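Local coordinates for protein aminoglycoside 3'-phosphotransferase AphA1-IAB (Acinetobacter baumannii, PDB 4GKH) that confers resistance to kanamycin and related aminoglycosides, probably by transferring a nucleoside triphosphate's terminal phosphate to the drug's 3'-hydroxyl, at residues R130-I135 with Y227-I232; A151-R156 with Q178-M183; D169-W174 with K261-L266. One frame throughout, in Å; residues are numbered along the deposited sequence. Where two conformers were deposited one is given.

Interaction 1: R130-I135 with Y227-I232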
loop_
_atom_site.group_PDB
_atom_site.type_symbol
_atom_site.label_atom_id
_atom_site.label_comp_id
_atom_site.label_asym_id
_atom_site.label_seq_id
_atom_site.Cartn_x
_atom_site.Cartn_y
_atom_site.Cartn_z
ATOM N N ARG A 130 -10.501 -6.245 -7.778
ATOM C CA ARG A 130 -11.658 -5.937 -8.608
ATOM C C ARG A 130 -12.706 -5.145 -7.821
ATOM O O ARG A 130 -13.287 -4.194 -8.345
ATOM C CB ARG A 130 -12.288 -7.219 -9.201
ATOM C CG ARG A 130 -11.561 -7.762 -10.432
ATOM C CD ARG A 130 -12.005 -9.177 -10.775
ATOM N NE ARG A 130 -13.426 -9.242 -11.094
ATOM C CZ ARG A 130 -13.929 -9.032 -12.307
ATOM N NH1 ARG A 130 -13.127 -8.740 -13.325
ATOM N NH2 ARG A 130 -15.240 -9.114 -12.502
ATOM N N ARG A 131 -12.939 -5.536 -6.568
ATOM C CA ARG A 131 -13.875 -4.807 -5.701
ATOM C C ARG A 131 -13.437 -3.363 -5.540
ATOM O O ARG A 131 -14.227 -2.432 -5.758
ATOM C CB ARG A 131 -13.971 -5.438 -4.309
ATOM C CG ARG A 131 -14.815 -6.686 -4.216
ATOM C CD ARG A 131 -14.656 -7.338 -2.846
ATOM N NE ARG A 131 -15.123 -6.481 -1.756
ATOM C CZ ARG A 131 -14.914 -6.737 -0.465
ATOM N NH1 ARG A 131 -15.378 -5.911 0.463
ATOM N NH2 ARG A 131 -14.239 -7.823 -0.101
ATOM N N LEU A 132 -12.184 -3.176 -5.142
ATOM C CA LEU A 132 -11.643 -1.824 -4.952
ATOM C C LEU A 132 -11.786 -0.973 -6.203
ATOM O O LEU A 132 -12.226 0.187 -6.148
ATOM C CB LEU A 132 -10.160 -1.900 -4.560
ATOM C CG LEU A 132 -9.512 -0.539 -4.267
ATOM C CD1 LEU A 132 -10.116 0.066 -3.011
ATOM C CD2 LEU A 132 -7.996 -0.696 -4.128
ATOM N N HIS A 133 -11.419 -1.555 -7.338
ATOM C CA HIS A 133 -11.492 -0.847 -8.600
ATOM C C HIS A 133 -12.898 -0.665 -9.144
ATOM O O HIS A 133 -13.080 0.014 -10.152
ATOM C CB HIS A 133 -10.561 -1.508 -9.631
ATOM C CG HIS A 133 -9.114 -1.334 -9.304
ATOM N ND1 HIS A 133 -8.102 -1.785 -10.122
ATOM C CD2 HIS A 133 -8.509 -0.745 -8.244
ATOM C CE1 HIS A 133 -6.933 -1.480 -9.581
ATOM N NE2 HIS A 133 -7.153 -0.847 -8.440
ATOM N N SER A 134 -13.901 -1.243 -8.480
ATOM C CA SER A 134 -15.282 -1.069 -8.915
ATOM C C SER A 134 -15.968 0.089 -8.190
ATOM O O SER A 134 -17.106 0.437 -8.509
ATOM C CB SER A 134 -16.093 -2.348 -8.692
ATOM O OG SER A 134 -16.320 -2.553 -7.311
ATOM N N ILE A 135 -15.289 0.685 -7.209
ATOM C CA ILE A 135 -15.898 1.827 -6.510
ATOM C C ILE A 135 -16.034 2.976 -7.509
ATOM O O ILE A 135 -15.040 3.358 -8.134
ATOM C CB ILE A 135 -15.033 2.302 -5.328
ATOM C CG1 ILE A 135 -14.876 1.196 -4.282
ATOM C CG2 ILE A 135 -15.644 3.566 -4.709
ATOM C CD1 ILE A 135 -13.776 1.484 -3.267
ATOM N N TYR A 227 -3.354 0.365 -13.265
ATOM C CA TYR A 227 -2.038 -0.288 -13.226
ATOM C C TYR A 227 -1.150 0.148 -12.045
ATOM O O TYR A 227 -0.118 -0.468 -11.775
ATOM C CB TYR A 227 -1.301 -0.127 -14.564
ATOM C CG TYR A 227 -1.741 -1.125 -15.617
ATOM C CD1 TYR A 227 -2.980 -1.007 -16.244
ATOM C CD2 TYR A 227 -0.909 -2.179 -15.993
ATOM C CE1 TYR A 227 -3.394 -1.924 -17.203
ATOM C CE2 TYR A 227 -1.311 -3.097 -16.954
ATOM C CZ TYR A 227 -2.552 -2.962 -17.559
ATOM O OH TYR A 227 -2.940 -3.873 -18.522
ATOM N N GLN A 228 -1.541 1.201 -11.332
ATOM C CA GLN A 228 -0.829 1.544 -10.100
ATOM C C GLN A 228 -0.863 0.378 -9.119
ATOM O O GLN A 228 0.122 0.089 -8.447
ATOM C CB GLN A 228 -1.444 2.778 -9.420
ATOM C CG GLN A 228 -0.896 3.017 -7.994
ATOM C CD GLN A 228 0.607 3.284 -7.981
ATOM O OE1 GLN A 228 1.176 3.721 -8.982
ATOM N NE2 GLN A 228 1.259 3.016 -6.842
ATOM N N ASP A 229 -2.004 -0.295 -9.038
ATOM C CA ASP A 229 -2.150 -1.411 -8.106
ATOM C C ASP A 229 -1.699 -2.712 -8.745
ATOM O O ASP A 229 -1.039 -3.532 -8.105
ATOM C CB ASP A 229 -3.607 -1.525 -7.612
ATOM C CG ASP A 229 -4.004 -0.357 -6.671
ATOM O OD1 ASP A 229 -3.095 0.248 -6.038
ATOM O OD2 ASP A 229 -5.221 -0.060 -6.573
ATOM N N LEU A 230 -2.061 -2.898 -10.008
ATOM C CA LEU A 230 -1.694 -4.111 -10.711
ATOM C C LEU A 230 -0.172 -4.260 -10.770
ATOM O O LEU A 230 0.340 -5.362 -10.589
ATOM C CB LEU A 230 -2.282 -4.121 -12.116
ATOM C CG LEU A 230 -3.792 -4.322 -12.243
ATOM C CD1 LEU A 230 -4.236 -3.873 -13.627
ATOM C CD2 LEU A 230 -4.165 -5.795 -11.990
ATOM N N ALA A 231 0.547 -3.159 -10.994
ATOM C CA ALA A 231 2.002 -3.244 -11.198
ATOM C C ALA A 231 2.718 -3.701 -9.941
ATOM O O ALA A 231 3.609 -4.561 -9.979
ATOM C CB ALA A 231 2.576 -1.894 -11.662
ATOM N N ILE A 232 2.335 -3.111 -8.818
ATOM C CA ILE A 232 3.015 -3.395 -7.571
ATOM C C ILE A 232 2.780 -4.829 -7.123
ATOM O O ILE A 232 3.704 -5.496 -6.666
ATOM C CB ILE A 232 2.622 -2.369 -6.487
ATOM C CG1 ILE A 232 3.166 -0.991 -6.893
ATOM C CG2 ILE A 232 3.139 -2.794 -5.116
ATOM C CD1 ILE A 232 3.011 0.099 -5.817
#
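His-133 and Asp-229 join the two helices through one nearly straight hydrogen bond: His-133 NE2 donates to Asp-229 OD2 over 2.8 Å, with an N-H...O angle of 173°. The acceptor uses its anti lone pair, the one turned away from OD1, and lies in the plane of the imidazole. Ring and carboxylate are almost coplanar, 21° apart, and the carboxylate meets the ring edge at NE2. Both groups are set by similar first torsions: CG stands opposite the carbonyl carbon in His-133 (chi1 -69°) and in Asp-229. The CA atoms of His-133 and Asp-229 are 9.4 Å apart, and the two side chains span that distance.

Further polar bonds fix both partners. His-133 ND1 is tied to Tyr-252 OH, so both ring nitrogens are engaged and the rotation of the ring is fixed. Asp-229 OD2 also accepts from His-197 N, while OD1 takes Gly-198 N; the buried carboxylate is thus gripped by three N-H groups, an environment that would probably favour its ionised form.

Van der Waals contact is slight. The methyl CD2 of Leu-132 approaches Asp-229 OD2 at 3.8 Å, and Asp-229 CB lies 3.9 Å from His-133 CE1.

The backbone bonds from His-197 and Gly-198 bind Asp-229 to the chain leading to Asp-199, the probable proton acceptor, consistent with a second-shell role in this kinase-like fold. Strand 193-196 packs on the pair, Val-194 and Thr-196 touching His-133 and Thr-196 also touching Asp-229. Leu-129 of helix 118-133 meets Asp-229 and Leu-230, and helix 259-269 lies against Tyr-227, Gln-228 and Ile-232.

Interaction 2: A151-R156 with Q178-M183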
loop_
_atom_site.group_PDB
_atom_site.type_symbol
_atom_site.label_atom_id
_atom_site.label_comp_id
_atom_site.label_asym_id
_atom_site.label_seq_id
_atom_site.Cartn_x
_atom_site.Cartn_y
_atom_site.Cartn_z
ATOM N N ALA A 151 5.254 14.539 -9.638
ATOM C CA ALA A 151 5.770 15.688 -8.908
ATOM C C ALA A 151 6.259 15.276 -7.518
ATOM O O ALA A 151 7.257 15.795 -7.031
ATOM C CB ALA A 151 4.712 16.797 -8.809
ATOM N N GLN A 152 5.553 14.349 -6.876
ATOM C CA GLN A 152 6.000 13.824 -5.594
ATOM C C GLN A 152 7.353 13.140 -5.755
ATOM O O GLN A 152 8.253 13.304 -4.935
ATOM C CB GLN A 152 5.018 12.790 -5.065
ATOM C CG GLN A 152 4.092 13.256 -3.959
ATOM C CD GLN A 152 3.167 12.139 -3.465
ATOM O OE1 GLN A 152 3.092 11.065 -4.065
ATOM N NE2 GLN A 152 2.462 12.392 -2.370
ATOM N N ALA A 153 7.479 12.351 -6.813
ATOM C CA ALA A 153 8.712 11.609 -7.072
ATOM C C ALA A 153 9.887 12.555 -7.321
ATOM O O ALA A 153 11.023 12.341 -6.829
ATOM C CB ALA A 153 8.510 10.690 -8.267
ATOM N N GLN A 154 9.620 13.598 -8.098
ATOM C CA GLN A 154 10.669 14.562 -8.430
ATOM C C GLN A 154 11.221 15.185 -7.145
ATOM O O GLN A 154 12.444 15.268 -6.959
ATOM C CB GLN A 154 10.146 15.640 -9.375
ATOM C CG GLN A 154 11.174 16.734 -9.646
ATOM C CD GLN A 154 11.050 17.330 -11.033
ATOM O OE1 GLN A 154 9.996 17.833 -11.422
ATOM N NE2 GLN A 154 12.133 17.276 -11.786
ATOM N N SER A 155 10.307 15.565 -6.251
ATOM C CA SER A 155 10.674 16.166 -4.976
ATOM C C SER A 155 11.440 15.227 -4.062
ATOM O O SER A 155 12.419 15.631 -3.449
ATOM C CB SER A 155 9.432 16.702 -4.265
ATOM O OG SER A 155 8.969 17.851 -4.952
ATOM N N ARG A 156 10.990 13.980 -3.963
ATOM C CA ARG A 156 11.720 12.973 -3.196
ATOM C C ARG A 156 13.131 12.758 -3.737
ATOM O O ARG A 156 14.083 12.663 -2.965
ATOM C CB ARG A 156 10.936 11.656 -3.133
ATOM C CG ARG A 156 9.766 11.740 -2.158
ATOM C CD ARG A 156 9.020 10.449 -2.013
ATOM N NE ARG A 156 9.905 9.302 -1.893
ATOM C CZ ARG A 156 10.455 8.885 -0.760
ATOM N NH1 ARG A 156 11.229 7.809 -0.765
ATOM N NH2 ARG A 156 10.229 9.536 0.372
ATOM N N GLN A 178 18.943 8.398 -13.851
ATOM C CA GLN A 178 18.677 7.563 -15.019
ATOM C C GLN A 178 17.292 6.896 -14.977
ATOM O O GLN A 178 16.615 6.805 -16.002
ATOM C CB GLN A 178 19.763 6.505 -15.195
ATOM C CG GLN A 178 19.684 5.799 -16.528
ATOM C CD GLN A 178 20.616 4.613 -16.611
ATOM O OE1 GLN A 178 21.514 4.457 -15.784
ATOM N NE2 GLN A 178 20.405 3.763 -17.608
ATOM N N VAL A 179 16.878 6.421 -13.807
ATOM C CA VAL A 179 15.507 5.934 -13.637
ATOM C C VAL A 179 14.501 7.031 -14.008
ATOM O O VAL A 179 13.560 6.790 -14.769
ATOM C CB VAL A 179 15.272 5.386 -12.215
ATOM C CG1 VAL A 179 13.847 4.848 -12.052
ATOM C CG2 VAL A 179 16.299 4.289 -11.905
ATOM N N TRP A 180 14.731 8.245 -13.514
ATOM C CA TRP A 180 13.870 9.382 -13.825
ATOM C C TRP A 180 13.810 9.659 -15.338
ATOM O O TRP A 180 12.735 9.759 -15.911
ATOM C CB TRP A 180 14.362 10.619 -13.055
ATOM C CG TRP A 180 13.582 11.859 -13.280
ATOM C CD1 TRP A 180 13.976 12.953 -14.006
ATOM C CD2 TRP A 180 12.291 12.170 -12.751
ATOM N NE1 TRP A 180 12.997 13.918 -13.973
ATOM C CE2 TRP A 180 11.952 13.462 -13.209
ATOM C CE3 TRP A 180 11.381 11.480 -11.945
ATOM C CZ2 TRP A 180 10.749 14.078 -12.878
ATOM C CZ3 TRP A 180 10.175 12.101 -11.620
ATOM C CH2 TRP A 180 9.870 13.374 -12.096
ATOM N N LYS A 181 14.963 9.772 -15.986
ATOM C CA LYS A 181 14.992 10.074 -17.417
ATOM C C LYS A 181 14.332 8.990 -18.265
ATOM O O LYS A 181 13.565 9.294 -19.173
ATOM C CB LYS A 181 16.426 10.304 -17.905
ATOM C CG LYS A 181 17.042 11.604 -17.415
ATOM C CD LYS A 181 18.334 11.928 -18.153
ATOM C CE LYS A 181 18.318 13.346 -18.708
ATOM N NZ LYS A 181 18.200 14.385 -17.646
ATOM N N GLU A 182 14.644 7.730 -17.971
ATOM C CA GLU A 182 14.125 6.613 -18.751
ATOM C C GLU A 182 12.621 6.507 -18.600
ATOM O O GLU A 182 11.912 6.179 -19.539
ATOM C CB GLU A 182 14.783 5.307 -18.311
ATOM C CG GLU A 182 16.251 5.229 -18.689
ATOM C CD GLU A 182 16.439 4.958 -20.162
ATOM O OE1 GLU A 182 17.026 5.813 -20.861
ATOM O OE2 GLU A 182 15.991 3.883 -20.617
HETATM N N MSE A 183 12.146 6.784 -17.398
HETATM C CA MSE A 183 10.728 6.707 -17.116
HETATM C C MSE A 183 9.941 7.666 -18.011
HETATM O O MSE A 183 8.837 7.351 -18.436
HETATM C CB MSE A 183 10.462 7.009 -15.640
HETATM C CG MSE A 183 9.000 6.874 -15.250
HETATM SE SE MSE A 183 8.654 7.026 -13.353
HETATM C CE MSE A 183 9.513 8.761 -13.044
#
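Trp-180 reaches from helix 176-184 to helix 146-158 and sets the six-membered end of its indole against Ala-153 and Gln-154. Its CG lies anti to the backbone N (chi1 180°), which extends the ring across the gap. Gln-154 CB meets Trp-180 CH2 at 3.6 Å, and the methyl of Ala-153 stands 4.0 Å from Trp-180 CZ3, both approaching the ring obliquely. Beyond CB the Gln-154 chain bends at chi2 and brings its amide alongside the same ring, with NE2 3.7 Å from Trp-180 CZ2. Amide and indole planes are inclined by 40°, so the two groups are not stacked flat.

The pair joins two helices of the helical C-terminal lobe of this protein-kinase-like fold, away from Asp-199, the probable proton acceptor. Ala-153 gives an apolar contact, Gln-154 van der Waals contact through CB and its amide; no hydrogen bond joins the segments. Ala-153 occupies the buried side, where Leu-268 and Phe-271 also touch it, whereas Gln-154 remains partly exposed. His-184, one turn further along the helix, meets the Trp-180 ring with planes at about 60° and donates through ND1 to Trp-180 O.

Interaction 3: D169-W174 with K261-L266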
loop_
_atom_site.group_PDB
_atom_site.type_symbol
_atom_site.label_atom_id
_atom_site.label_comp_id
_atom_site.label_asym_id
_atom_site.label_seq_id
_atom_site.Cartn_x
_atom_site.Cartn_y
_atom_site.Cartn_z
ATOM N N ASP A 169 15.447 -5.522 -10.104
ATOM C CA ASP A 169 16.644 -6.091 -10.720
ATOM C C ASP A 169 16.985 -5.454 -12.066
ATOM O O ASP A 169 18.165 -5.280 -12.390
ATOM C CB ASP A 169 16.517 -7.612 -10.873
ATOM C CG ASP A 169 16.639 -8.348 -9.549
ATOM O OD1 ASP A 169 17.321 -7.826 -8.643
ATOM O OD2 ASP A 169 16.058 -9.452 -9.418
ATOM N N GLU A 170 15.959 -5.122 -12.853
ATOM C CA GLU A 170 16.159 -4.455 -14.143
ATOM C C GLU A 170 16.983 -3.181 -13.998
ATOM O O GLU A 170 17.730 -2.816 -14.904
ATOM C CB GLU A 170 14.825 -4.075 -14.793
ATOM C CG GLU A 170 13.896 -5.230 -15.072
ATOM C CD GLU A 170 12.948 -5.497 -13.923
ATOM O OE1 GLU A 170 11.744 -5.186 -14.064
ATOM O OE2 GLU A 170 13.409 -6.012 -12.878
ATOM N N ARG A 171 16.835 -2.504 -12.862
ATOM C CA ARG A 171 17.500 -1.208 -12.650
ATOM C C ARG A 171 18.550 -1.218 -11.534
ATOM O O ARG A 171 18.812 -0.200 -10.887
ATOM C CB ARG A 171 16.453 -0.128 -12.372
ATOM C CG ARG A 171 15.511 0.107 -13.542
ATOM C CD ARG A 171 14.266 0.882 -13.129
ATOM N NE ARG A 171 13.276 0.050 -12.452
ATOM C CZ ARG A 171 12.434 -0.761 -13.082
ATOM N NH1 ARG A 171 12.465 -0.854 -14.408
ATOM N NH2 ARG A 171 11.565 -1.476 -12.388
ATOM N N ASN A 172 19.164 -2.369 -11.316
ATOM C CA ASN A 172 20.135 -2.488 -10.252
ATOM C C ASN A 172 21.378 -1.682 -10.604
ATOM O O ASN A 172 21.981 -1.893 -11.660
ATOM C CB ASN A 172 20.490 -3.958 -10.028
ATOM C CG ASN A 172 21.418 -4.154 -8.857
ATOM O OD1 ASN A 172 22.632 -4.251 -9.026
ATOM N ND2 ASN A 172 20.855 -4.205 -7.658
ATOM N N GLY A 173 21.748 -0.747 -9.734
ATOM C CA GLY A 173 22.939 0.055 -9.964
ATOM C C GLY A 173 22.686 1.301 -10.799
ATOM O O GLY A 173 23.599 2.085 -11.050
ATOM N N TRP A 174 21.445 1.492 -11.238
ATOM C CA TRP A 174 21.081 2.694 -11.979
ATOM C C TRP A 174 21.129 3.920 -11.069
ATOM O O TRP A 174 20.588 3.891 -9.961
ATOM C CB TRP A 174 19.657 2.564 -12.549
ATOM C CG TRP A 174 19.544 1.678 -13.760
ATOM C CD1 TRP A 174 20.295 0.567 -14.049
ATOM C CD2 TRP A 174 18.627 1.837 -14.849
ATOM N NE1 TRP A 174 19.898 0.033 -15.252
ATOM C CE2 TRP A 174 18.878 0.790 -15.763
ATOM C CE3 TRP A 174 17.622 2.764 -15.144
ATOM C CZ2 TRP A 174 18.159 0.645 -16.948
ATOM C CZ3 TRP A 174 16.908 2.619 -16.320
ATOM C CH2 TRP A 174 17.178 1.564 -17.208
ATOM N N LYS A 261 2.210 0.506 -19.552
ATOM C CA LYS A 261 1.655 1.005 -18.303
ATOM C C LYS A 261 2.217 0.230 -17.125
ATOM O O LYS A 261 2.441 0.784 -16.052
ATOM C CB LYS A 261 0.118 0.951 -18.300
ATOM C CG LYS A 261 -0.528 1.966 -19.232
ATOM C CD LYS A 261 -1.890 2.433 -18.703
ATOM C CE LYS A 261 -2.975 1.422 -18.888
ATOM N NZ LYS A 261 -4.296 2.074 -18.689
ATOM N N LEU A 262 2.469 -1.057 -17.334
ATOM C CA LEU A 262 3.076 -1.862 -16.285
ATOM C C LEU A 262 4.462 -1.288 -15.933
ATOM O O LEU A 262 4.772 -1.012 -14.763
ATOM C CB LEU A 262 3.210 -3.312 -16.770
ATOM C CG LEU A 262 3.749 -4.369 -15.804
ATOM C CD1 LEU A 262 2.972 -4.358 -14.521
ATOM C CD2 LEU A 262 3.689 -5.758 -16.450
ATOM N N GLN A 263 5.273 -1.088 -16.959
ATOM C CA GLN A 263 6.644 -0.626 -16.772
ATOM C C GLN A 263 6.650 0.766 -16.156
ATOM O O GLN A 263 7.417 1.043 -15.222
ATOM C CB GLN A 263 7.371 -0.608 -18.115
ATOM C CG GLN A 263 8.777 -0.057 -18.046
ATOM C CD GLN A 263 9.792 -1.091 -17.604
ATOM O OE1 GLN A 263 9.478 -2.013 -16.846
ATOM N NE2 GLN A 263 11.022 -0.948 -18.088
ATOM N N PHE A 264 5.791 1.644 -16.662
ATOM C CA PHE A 264 5.699 2.968 -16.067
ATOM C C PHE A 264 5.461 2.931 -14.556
ATOM O O PHE A 264 6.152 3.611 -13.798
ATOM C CB PHE A 264 4.662 3.874 -16.746
ATOM C CG PHE A 264 4.478 5.181 -16.022
ATOM C CD1 PHE A 264 5.359 6.230 -16.243
ATOM C CD2 PHE A 264 3.472 5.329 -15.066
ATOM C CE1 PHE A 264 5.211 7.437 -15.563
ATOM C CE2 PHE A 264 3.334 6.527 -14.369
ATOM C CZ PHE A 264 4.208 7.578 -14.624
ATOM N N HIS A 265 4.491 2.146 -14.108
ATOM C CA HIS A 265 4.145 2.148 -12.699
ATOM C C HIS A 265 5.185 1.474 -11.813
ATOM O O HIS A 265 5.379 1.875 -10.662
ATOM C CB HIS A 265 2.735 1.577 -12.471
ATOM C CG HIS A 265 1.645 2.496 -12.934
ATOM N ND1 HIS A 265 1.133 2.458 -14.216
ATOM C CD2 HIS A 265 1.022 3.524 -12.309
ATOM C CE1 HIS A 265 0.214 3.400 -14.347
ATOM N NE2 HIS A 265 0.127 4.061 -13.204
ATOM N N LEU A 266 5.865 0.468 -12.358
ATOM C CA LEU A 266 6.999 -0.158 -11.674
ATOM C C LEU A 266 8.114 0.868 -11.480
ATOM O O LEU A 266 8.719 0.969 -10.413
ATOM C CB LEU A 266 7.535 -1.316 -12.507
ATOM C CG LEU A 266 6.618 -2.538 -12.562
ATOM C CD1 LEU A 266 7.139 -3.553 -13.568
ATOM C CD2 LEU A 266 6.531 -3.137 -11.180
#
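Arg-171 turns its CG opposite the carbonyl carbon, runs out, and then bends at chi3 (-78°), which swings the guanidinium toward helix 259-269. Gln-263 bends at chi2 (83°) and brings its amide back to meet it. The two side chains run antiparallel alongside each other, their flat groups nearly perpendicular, 78° apart. Gln-263 NE2 comes to the edge of the guanidinium, 4.0 Å from Arg-171 NH1, and Gln-263 OE1 lies equally far from NH1; at these distances the two groups touch without a hydrogen bond between them. Arg-171 NH2 touches Leu-266 CB at 4.0 Å, and these two side chains lie roughly perpendicular.

The polar grip on the arginine comes from acids: NH2 forms a salt bridge to Asp-168 and NE another to Glu-270. Its aliphatic part rests on Trp-174, where CG stands 3.7 Å above one ring face, offset toward the rim. A type II turn from Arg-171 to Trp-174 brings the two side chains together, closed by Trp-174 N to Arg-171 O (3.1 Å), and Gly-173 takes its positive phi.

Asp-168 and Glu-270 both belong to the kanamycin pocket, and the Arg-171 side chain lies about 6 Å from the drug, consistent with a second-shell role. The acids suit a polycationic aminoglycoside, and Arg-171, paired with two of them, probably helps to position them.

Overall arrangement
Interactions 1 and 3 are buried, whereas interaction 2 is partly buried and farther from the chain's centre. Their chemistry follows their place: a straight His-carboxylate bond beside the residues leading to the probable proton acceptor in interaction 1, indole packing in interaction 2, and an arginine held by acids of the kanamycin pocket in interaction 3. Helix 259-269 connects them, with His-265 packing on Tyr-227, Gln-228 and Ala-231 of interaction 1 and Phe-264 on Met-183 of interaction 2. Trp-174 also leans on Val-179 and Glu-182, so interactions 2 and 3 adjoin with centres about 12 Å apart, while interactions 1 and 2 do not touch.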